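TRAP dicarboxylate transporter-DctP subunit (Desulfovibrio salexigens, PDB 4N6D) probably binds a small organic acid, perhaps a dicarboxylate, in the periplasm and hands it to the membrane components of a TRAP transporter. Local coordinates at residues E168-L179 / G201-S209; M191-Q199 / D215-R223. All coordinates share one frame; numbering follows the deposited sequence. Where two conformers were deposited one is given.

How the interactions relate
Running from the N terminus, the chain passes through 168-179, 191-199, 201-209 and 215-223 in that order, so the two loops overlap and cross: 191-199 lies between the segments of interaction 1, and 201-209 lies between those of interaction 2. Interaction 1 closes a loop by bringing strand 205-208 back beside strand 168-170 and against helix 173-181. That loop contains strand 185-187 and all of helix 194-200. Interaction 2 closes a second, overlapping loop, through strand 205-208 and helix 212-215, by packing 215-223 against 191-199 at helix 194-200. The two contacts touch at the turn between helix 194-200 and strand 205-208, with a probable hydrogen bond from V203 N to A197 O (3.3 Å).

Interaction 1 of 2, residues E168-L179 / G201-S209; sequences EVRASGILSKIL and GVVKGLFSS
F207 points its ring into helix 173-179, and L175 and L179 meet it from different directions. L175 lays CD2 on one face of the ring, 3.9 Å from the centroid and only 7° off the normal, a CH-pi contact placed squarely over the centre. L179 runs past the ring in the opposite sense and works at the edge, its CG 3.7 Å from F207 CD2; I178 CG2 lies farther round that rim. At the root of the side chain, A171 CB and V169 CG1 pack against F207 CB.

The backbones pair in a parallel sense, splayed by 43°, with R170 bridged to L206: R170 N bonds to G205 O (2.9 Å), and F207 N to R170 O (3.0 Å). V169, meanwhile, bonds to T185 and V187, so strand 168-170 runs between strands 185-187 and 205-208. Two beta-alpha-beta crossovers, through helices 173-181 and 194-200, make these connections, consistent with the alpha/beta lobe of a periplasmic binding protein.

At the other end, E168 and K204 lie side by side and point the same way. Their salt bridge, OE1 to NZ at 3.0 Å, comes from above the carboxylate plane, 59° out of it. K204 NZ also bonds to a lone pair of G201 O, in the Schellman turn ending helix 194-200, while K204 N bonds to E168 O at 2.7 Å.

Interaction 2 of 2, residues M191-Q199 / D215-R223; sequences MSATPEALQ and DLNFAEICR
F218 O takes two backbone donors, I221 N at 3.1 Å and C222 N at 2.8 Å, and this turn sets the ring of F218 and the side chain of I221 facing the 191-199 segment. E220 O, in the same turn, is also gripped twice: R223 reaches it side-on with NE and NH2, both in the plane of the guanidinium, though only NH2 sits on a lone pair. N217 ND2 adds a bond to E220 OE1, so the loop is braced from within.

What meets the 191-199 segment is apolar. The F218 ring is met obliquely from several directions. M191 brings its sulfur to CE2 at 3.5 Å, a Met-aromatic contact; with CG anti to the backbone N (chi1 -166°), a bend at chi2 swings SD round to the ring. The L198 side chain crosses that of F218 at about a right angle, its CD1 3.8 Å from F218 CD1, and T194 and P195 reach CE1 from CG2 and CD. A carbonyl of the loop itself, L216 O, lies above one face, toward the rim. L216 CD1 presses closely on M191 CG, at 3.5 Å. Nearer the L198 backbone, I221 sets CG2 against L198 CB at 3.8 Å and slips CD1 in near P195 O and Q199 NE2, while C222 SG touches both methyls of L198.

The loop is thus packed between two helices: helix 194-200 takes F218 and I221, and helix 249-285 takes N217, A219, E220 and R223 through W280, A281 and Y285. M191 and T194 also touch R170 of strand 168-170, and R223, just before strand 224-226, is backbone-bonded to E288 of strand 288-290.

Interaction 1 of 2, residues E168-L179 / G201-S209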
loop_
_atom_site.group_PDB
_atom_site.type_symbol
_atom_site.label_atom_id
_atom_site.label_comp_id
_atom_site.label_asym_id
_atom_site.label_seq_id
_atom_site.Cartn_x
_atom_site.Cartn_y
_atom_site.Cartn_z
ATOM N N GLU A 168 19.993 1.001 13.906
ATOM C CA GLU A 168 19.697 -0.187 13.123
ATOM C C GLU A 168 18.187 -0.436 13.046
ATOM O O GLU A 168 17.527 -0.612 14.070
ATOM C CB GLU A 168 20.402 -1.395 13.744
ATOM C CG GLU A 168 21.917 -1.304 13.731
ATOM C CD GLU A 168 22.526 -0.546 14.922
ATOM O OE1 GLU A 168 21.793 -0.014 15.792
ATOM O OE2 GLU A 168 23.772 -0.482 14.971
ATOM N N VAL A 169 17.625 -0.417 11.834
ATOM C CA VAL A 169 16.176 -0.554 11.643
ATOM C C VAL A 169 15.875 -1.535 10.511
ATOM O O VAL A 169 16.474 -1.476 9.447
ATOM C CB VAL A 169 15.516 0.800 11.283
ATOM C CG1 VAL A 169 14.020 0.643 11.068
ATOM C CG2 VAL A 169 15.786 1.864 12.369
ATOM N N ARG A 170 14.970 -2.462 10.761
ATOM C CA ARG A 170 14.585 -3.435 9.766
ATOM C C ARG A 170 13.831 -2.741 8.644
ATOM O O ARG A 170 12.847 -2.021 8.871
ATOM C CB ARG A 170 13.704 -4.487 10.417
ATOM C CG ARG A 170 13.541 -5.735 9.612
ATOM C CD ARG A 170 12.248 -5.732 8.858
ATOM N NE ARG A 170 12.062 -7.005 8.160
ATOM C CZ ARG A 170 11.042 -7.269 7.354
ATOM N NH1 ARG A 170 10.105 -6.354 7.158
ATOM N NH2 ARG A 170 10.960 -8.449 6.750
ATOM N N ALA A 171 14.290 -2.968 7.423
ATOM C CA ALA A 171 13.700 -2.350 6.259
ATOM C C ALA A 171 14.188 -3.028 4.987
ATOM O O ALA A 171 15.181 -3.749 4.991
ATOM C CB ALA A 171 14.078 -0.888 6.217
ATOM N N SER A 172 13.498 -2.752 3.888
ATOM C CA SER A 172 13.914 -3.234 2.598
ATOM C C SER A 172 13.508 -2.202 1.557
ATOM O O SER A 172 12.849 -1.213 1.885
ATOM C CB SER A 172 13.224 -4.557 2.275
ATOM O OG SER A 172 11.843 -4.340 2.035
ATOM N N GLY A 173 13.888 -2.442 0.303
ATOM C CA GLY A 173 13.404 -1.606 -0.789
ATOM C C GLY A 173 13.565 -0.110 -0.552
ATOM O O GLY A 173 14.622 0.356 -0.134
ATOM N N ILE A 174 12.535 0.660 -0.886
ATOM C CA ILE A 174 12.661 2.116 -0.810
ATOM C C ILE A 174 12.849 2.613 0.612
ATOM O O ILE A 174 13.483 3.650 0.835
ATOM C CB ILE A 174 11.454 2.832 -1.457
ATOM C CG1 ILE A 174 11.774 4.308 -1.673
ATOM C CG2 ILE A 174 10.214 2.708 -0.621
ATOM C CD1 ILE A 174 10.824 4.947 -2.619
ATOM N N LEU A 175 12.278 1.907 1.577
ATOM C CA LEU A 175 12.419 2.328 2.972
ATOM C C LEU A 175 13.874 2.222 3.436
ATOM O O LEU A 175 14.339 3.038 4.227
ATOM C CB LEU A 175 11.512 1.515 3.879
ATOM C CG LEU A 175 10.015 1.709 3.632
ATOM C CD1 LEU A 175 9.243 0.869 4.627
ATOM C CD2 LEU A 175 9.609 3.166 3.726
ATOM N N SER A 176 14.602 1.216 2.956
ATOM C CA SER A 176 16.025 1.135 3.268
ATOM C C SER A 176 16.750 2.342 2.684
ATOM O O SER A 176 17.608 2.934 3.328
ATOM C CB SER A 176 16.648 -0.150 2.727
ATOM O OG SER A 176 16.194 -1.253 3.476
ATOM N N LYS A 177 16.405 2.699 1.451
ATOM C CA LYS A 177 17.065 3.819 0.796
ATOM C C LYS A 177 16.832 5.082 1.613
ATOM O O LYS A 177 17.765 5.877 1.833
ATOM C CB LYS A 177 16.578 3.982 -0.649
ATOM C CG LYS A 177 17.084 2.910 -1.597
ATOM C CD LYS A 177 16.464 3.057 -2.989
ATOM C CE LYS A 177 17.329 2.426 -4.049
ATOM N NZ LYS A 177 18.615 3.156 -4.226
ATOM N N ILE A 178 15.592 5.262 2.061
ATOM C CA ILE A 178 15.247 6.410 2.894
ATOM C C ILE A 178 16.048 6.416 4.191
ATOM O O ILE A 178 16.648 7.427 4.570
ATOM C CB ILE A 178 13.749 6.453 3.141
ATOM C CG1 ILE A 178 13.037 6.768 1.823
ATOM C CG2 ILE A 178 13.417 7.473 4.211
ATOM C CD1 ILE A 178 11.547 6.581 1.870
ATOM N N LEU A 179 16.101 5.282 4.883
ATOM C CA LEU A 179 16.906 5.224 6.096
ATOM C C LEU A 179 18.372 5.575 5.846
ATOM O O LEU A 179 18.983 6.276 6.648
ATOM C CB LEU A 179 16.815 3.832 6.714
ATOM C CG LEU A 179 15.482 3.508 7.377
ATOM C CD1 LEU A 179 15.429 2.024 7.720
ATOM C CD2 LEU A 179 15.288 4.350 8.617
ATOM N N GLY A 201 19.372 -6.449 19.930
ATOM C CA GLY A 201 19.882 -5.157 19.513
ATOM C C GLY A 201 20.435 -5.171 18.101
ATOM O O GLY A 201 20.945 -4.159 17.626
ATOM N N VAL A 202 20.325 -6.312 17.426
ATOM C CA VAL A 202 20.700 -6.427 16.014
ATOM C C VAL A 202 19.929 -5.441 15.121
ATOM O O VAL A 202 20.492 -4.846 14.198
ATOM C CB VAL A 202 20.497 -7.860 15.513
ATOM C CG1 VAL A 202 20.733 -7.943 14.015
ATOM C CG2 VAL A 202 21.437 -8.802 16.260
ATOM N N VAL A 203 18.634 -5.292 15.366
ATOM C CA VAL A 203 17.944 -4.076 14.955
ATOM C C VAL A 203 17.295 -3.505 16.202
ATOM O O VAL A 203 17.145 -4.210 17.203
ATOM C CB VAL A 203 16.902 -4.282 13.829
ATOM C CG1 VAL A 203 17.599 -4.722 12.543
ATOM C CG2 VAL A 203 15.843 -5.283 14.237
ATOM N N LYS A 204 16.925 -2.235 16.141
ATOM C CA LYS A 204 16.353 -1.567 17.298
ATOM C C LYS A 204 14.990 -0.983 16.932
ATOM O O LYS A 204 14.428 -0.204 17.684
ATOM C CB LYS A 204 17.311 -0.498 17.812
ATOM C CG LYS A 204 18.675 -1.075 18.278
ATOM C CD LYS A 204 19.608 0.018 18.775
ATOM C CE LYS A 204 20.870 -0.546 19.405
ATOM N NZ LYS A 204 21.682 -1.345 18.457
ATOM N N GLY A 205 14.468 -1.387 15.776
ATOM C CA GLY A 205 13.116 -1.033 15.381
ATOM C C GLY A 205 12.818 -1.523 13.980
ATOM O O GLY A 205 13.625 -2.234 13.372
ATOM N N LEU A 206 11.657 -1.156 13.464
ATOM C CA LEU A 206 11.328 -1.499 12.095
ATOM C C LEU A 206 10.545 -0.398 11.410
ATOM O O LEU A 206 9.966 0.470 12.058
ATOM C CB LEU A 206 10.591 -2.840 12.012
ATOM C CG LEU A 206 9.149 -2.952 12.499
ATOM C CD1 LEU A 206 8.576 -4.275 12.037
ATOM C CD2 LEU A 206 9.048 -2.861 13.992
ATOM N N PHE A 207 10.566 -0.442 10.085
ATOM C CA PHE A 207 9.936 0.568 9.247
ATOM C C PHE A 207 8.835 -0.159 8.499
ATOM O O PHE A 207 9.098 -0.963 7.574
ATOM C CB PHE A 207 10.971 1.119 8.281
ATOM C CG PHE A 207 10.762 2.564 7.877
ATOM C CD1 PHE A 207 9.531 3.194 7.986
ATOM C CD2 PHE A 207 11.826 3.267 7.339
ATOM C CE1 PHE A 207 9.383 4.548 7.581
ATOM C CE2 PHE A 207 11.691 4.592 6.935
ATOM C CZ PHE A 207 10.465 5.232 7.061
ATOM N N SER A 208 7.601 0.063 8.932
ATOM C CA SER A 208 6.462 -0.641 8.369
ATOM C C SER A 208 5.174 0.092 8.749
ATOM O O SER A 208 5.192 1.122 9.403
ATOM C CB SER A 208 6.430 -2.072 8.911
ATOM O OG SER A 208 5.572 -2.891 8.138
ATOM N N SER A 209 4.032 -0.431 8.339
ATOM C CA SER A 209 2.799 0.179 8.787
ATOM C C SER A 209 2.473 -0.270 10.216
ATOM O O SER A 209 2.921 -1.320 10.682
ATOM C CB SER A 209 1.633 -0.070 7.827
ATOM O OG SER A 209 1.454 -1.430 7.576
#

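Interaction 2 of 2, residues M191-Q199 / D215-R223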
loop_
_atom_site.group_PDB
_atom_site.type_symbol
_atom_site.label_atom_id
_atom_site.label_comp_id
_atom_site.label_asym_id
_atom_site.label_seq_id
_atom_site.Cartn_x
_atom_site.Cartn_y
_atom_site.Cartn_z
ATOM N N MET A 191 10.828 -11.164 8.727
ATOM C CA MET A 191 9.932 -10.683 9.765
ATOM C C MET A 191 9.992 -11.640 10.968
ATOM O O MET A 191 10.000 -11.199 12.127
ATOM C CB MET A 191 8.510 -10.556 9.205
ATOM C CG MET A 191 7.542 -9.766 10.076
ATOM S SD MET A 191 8.001 -8.033 10.297
ATOM C CE MET A 191 7.135 -7.185 8.974
ATOM N N SER A 192 10.071 -12.941 10.688
ATOM C CA SER A 192 10.145 -13.957 11.742
ATOM C C SER A 192 11.382 -13.846 12.648
ATOM O O SER A 192 11.339 -14.261 13.808
ATOM C CB SER A 192 10.111 -15.358 11.126
ATOM O OG SER A 192 11.282 -15.612 10.366
ATOM N N ALA A 193 12.483 -13.307 12.128
ATOM C CA ALA A 193 13.724 -13.222 12.906
ATOM C C ALA A 193 13.843 -11.892 13.650
ATOM O O ALA A 193 14.755 -11.689 14.464
ATOM C CB ALA A 193 14.935 -13.416 11.993
ATOM N N THR A 194 12.913 -10.992 13.371
ATOM C CA THR A 194 13.027 -9.610 13.821
ATOM C C THR A 194 12.826 -9.459 15.329
ATOM O O THR A 194 13.594 -8.745 15.977
ATOM C CB THR A 194 12.100 -8.745 13.014
ATOM O OG1 THR A 194 12.338 -9.025 11.625
ATOM C CG2 THR A 194 12.355 -7.264 13.280
ATOM N N PRO A 195 11.840 -10.171 15.899
ATOM C CA PRO A 195 11.680 -10.137 17.361
ATOM C C PRO A 195 12.970 -10.450 18.122
ATOM O O PRO A 195 13.328 -9.727 19.052
ATOM C CB PRO A 195 10.626 -11.217 17.628
ATOM C CG PRO A 195 9.834 -11.284 16.351
ATOM C CD PRO A 195 10.802 -10.988 15.243
ATOM N N GLU A 196 13.669 -11.505 17.733
ATOM C CA GLU A 196 14.878 -11.902 18.459
ATOM C C GLU A 196 15.980 -10.884 18.199
ATOM O O GLU A 196 16.751 -10.515 19.104
ATOM C CB GLU A 196 15.338 -13.299 18.028
ATOM C CG GLU A 196 16.408 -13.905 18.929
ATOM C CD GLU A 196 17.117 -15.090 18.286
ATOM O OE1 GLU A 196 16.429 -15.909 17.641
ATOM O OE2 GLU A 196 18.360 -15.201 18.426
ATOM N N ALA A 197 16.044 -10.446 16.944
ATOM C CA ALA A 197 16.972 -9.407 16.514
ATOM C C ALA A 197 16.782 -8.127 17.307
ATOM O O ALA A 197 17.757 -7.475 17.680
ATOM C CB ALA A 197 16.789 -9.131 15.039
ATOM N N LEU A 198 15.528 -7.765 17.559
ATOM C CA LEU A 198 15.224 -6.571 18.336
ATOM C C LEU A 198 15.740 -6.760 19.764
ATOM O O LEU A 198 16.394 -5.884 20.330
ATOM C CB LEU A 198 13.716 -6.318 18.351
ATOM C CG LEU A 198 13.118 -5.685 17.088
ATOM C CD1 LEU A 198 11.603 -5.849 17.059
ATOM C CD2 LEU A 198 13.512 -4.217 17.008
ATOM N N GLN A 199 15.444 -7.913 20.340
ATOM C CA GLN A 199 15.850 -8.181 21.716
ATOM C C GLN A 199 17.368 -8.161 21.864
ATOM O O GLN A 199 17.891 -7.716 22.888
ATOM C CB GLN A 199 15.273 -9.519 22.180
ATOM C CG GLN A 199 13.773 -9.446 22.439
ATOM C CD GLN A 199 13.113 -10.808 22.524
ATOM O OE1 GLN A 199 13.700 -11.818 22.136
ATOM N NE2 GLN A 199 11.882 -10.839 23.030
ATOM N N ASP A 215 -0.718 -7.039 15.064
ATOM C CA ASP A 215 -0.853 -8.255 14.262
ATOM C C ASP A 215 0.329 -9.210 14.456
ATOM O O ASP A 215 0.178 -10.435 14.405
ATOM C CB ASP A 215 -0.958 -7.918 12.769
ATOM C CG ASP A 215 -2.260 -7.206 12.394
ATOM O OD1 ASP A 215 -3.142 -6.987 13.259
ATOM O OD2 ASP A 215 -2.385 -6.875 11.200
ATOM N N LEU A 216 1.510 -8.633 14.637
ATOM C CA LEU A 216 2.725 -9.387 14.911
ATOM C C LEU A 216 3.310 -9.077 16.307
ATOM O O LEU A 216 4.452 -9.417 16.623
ATOM C CB LEU A 216 3.745 -9.100 13.819
ATOM C CG LEU A 216 3.357 -9.626 12.435
ATOM C CD1 LEU A 216 4.374 -9.190 11.373
ATOM C CD2 LEU A 216 3.225 -11.139 12.445
ATOM N N ASN A 217 2.508 -8.432 17.139
ATOM C CA ASN A 217 2.883 -8.171 18.529
ATOM C C ASN A 217 4.185 -7.394 18.667
ATOM O O ASN A 217 4.873 -7.510 19.682
ATOM C CB ASN A 217 2.989 -9.486 19.320
ATOM C CG ASN A 217 2.993 -9.265 20.838
ATOM O OD1 ASN A 217 2.368 -8.341 21.358
ATOM N ND2 ASN A 217 3.735 -10.100 21.546
ATOM N N PHE A 218 4.526 -6.582 17.666
ATOM C CA PHE A 218 5.747 -5.790 17.774
ATOM C C PHE A 218 5.698 -4.751 18.893
ATOM O O PHE A 218 6.735 -4.282 19.356
ATOM C CB PHE A 218 6.121 -5.156 16.436
ATOM C CG PHE A 218 6.829 -6.098 15.519
ATOM C CD1 PHE A 218 8.077 -6.587 15.856
ATOM C CD2 PHE A 218 6.251 -6.505 14.335
ATOM C CE1 PHE A 218 8.728 -7.465 15.026
ATOM C CE2 PHE A 218 6.902 -7.387 13.505
ATOM C CZ PHE A 218 8.134 -7.866 13.854
ATOM N N ALA A 219 4.500 -4.399 19.351
ATOM C CA ALA A 219 4.359 -3.414 20.406
ATOM C C ALA A 219 4.931 -3.907 21.734
ATOM O O ALA A 219 5.245 -3.098 22.592
ATOM C CB ALA A 219 2.912 -3.034 20.590
ATOM N N GLU A 220 5.081 -5.222 21.909
ATOM C CA GLU A 220 5.642 -5.712 23.160
ATOM C C GLU A 220 7.059 -5.196 23.326
ATOM O O GLU A 220 7.499 -4.914 24.434
ATOM C CB GLU A 220 5.633 -7.237 23.255
ATOM C CG GLU A 220 6.122 -7.739 24.620
ATOM C CD GLU A 220 5.697 -9.151 24.919
ATOM O OE1 GLU A 220 5.336 -9.873 23.973
ATOM O OE2 GLU A 220 5.726 -9.538 26.108
ATOM N N ILE A 221 7.758 -5.081 22.204
ATOM C CA ILE A 221 9.155 -4.700 22.189
ATOM C C ILE A 221 9.356 -3.234 21.805
ATOM O O ILE A 221 10.175 -2.540 22.412
ATOM C CB ILE A 221 9.924 -5.581 21.191
ATOM C CG1 ILE A 221 9.830 -7.047 21.611
ATOM C CG2 ILE A 221 11.371 -5.128 21.101
ATOM C CD1 ILE A 221 10.427 -7.991 20.587
ATOM N N CYS A 222 8.604 -2.762 20.809
ATOM C CA CYS A 222 8.772 -1.407 20.292
ATOM C C CYS A 222 7.609 -0.566 20.744
ATOM O O CYS A 222 6.552 -0.595 20.129
ATOM C CB CYS A 222 8.795 -1.395 18.771
ATOM S SG CYS A 222 10.109 -2.411 18.081
ATOM N N ARG A 223 7.823 0.206 21.800
ATOM C CA ARG A 223 6.749 0.960 22.416
ATOM C C ARG A 223 6.771 2.444 22.116
ATOM O O ARG A 223 6.068 3.202 22.773
ATOM C CB ARG A 223 6.799 0.730 23.926
ATOM C CG ARG A 223 6.653 -0.751 24.235
ATOM C CD ARG A 223 6.421 -1.055 25.675
ATOM N NE ARG A 223 6.457 -2.500 25.871
ATOM C CZ ARG A 223 6.171 -3.106 27.017
ATOM N NH1 ARG A 223 5.797 -2.391 28.070
ATOM N NH2 ARG A 223 6.249 -4.427 27.102
#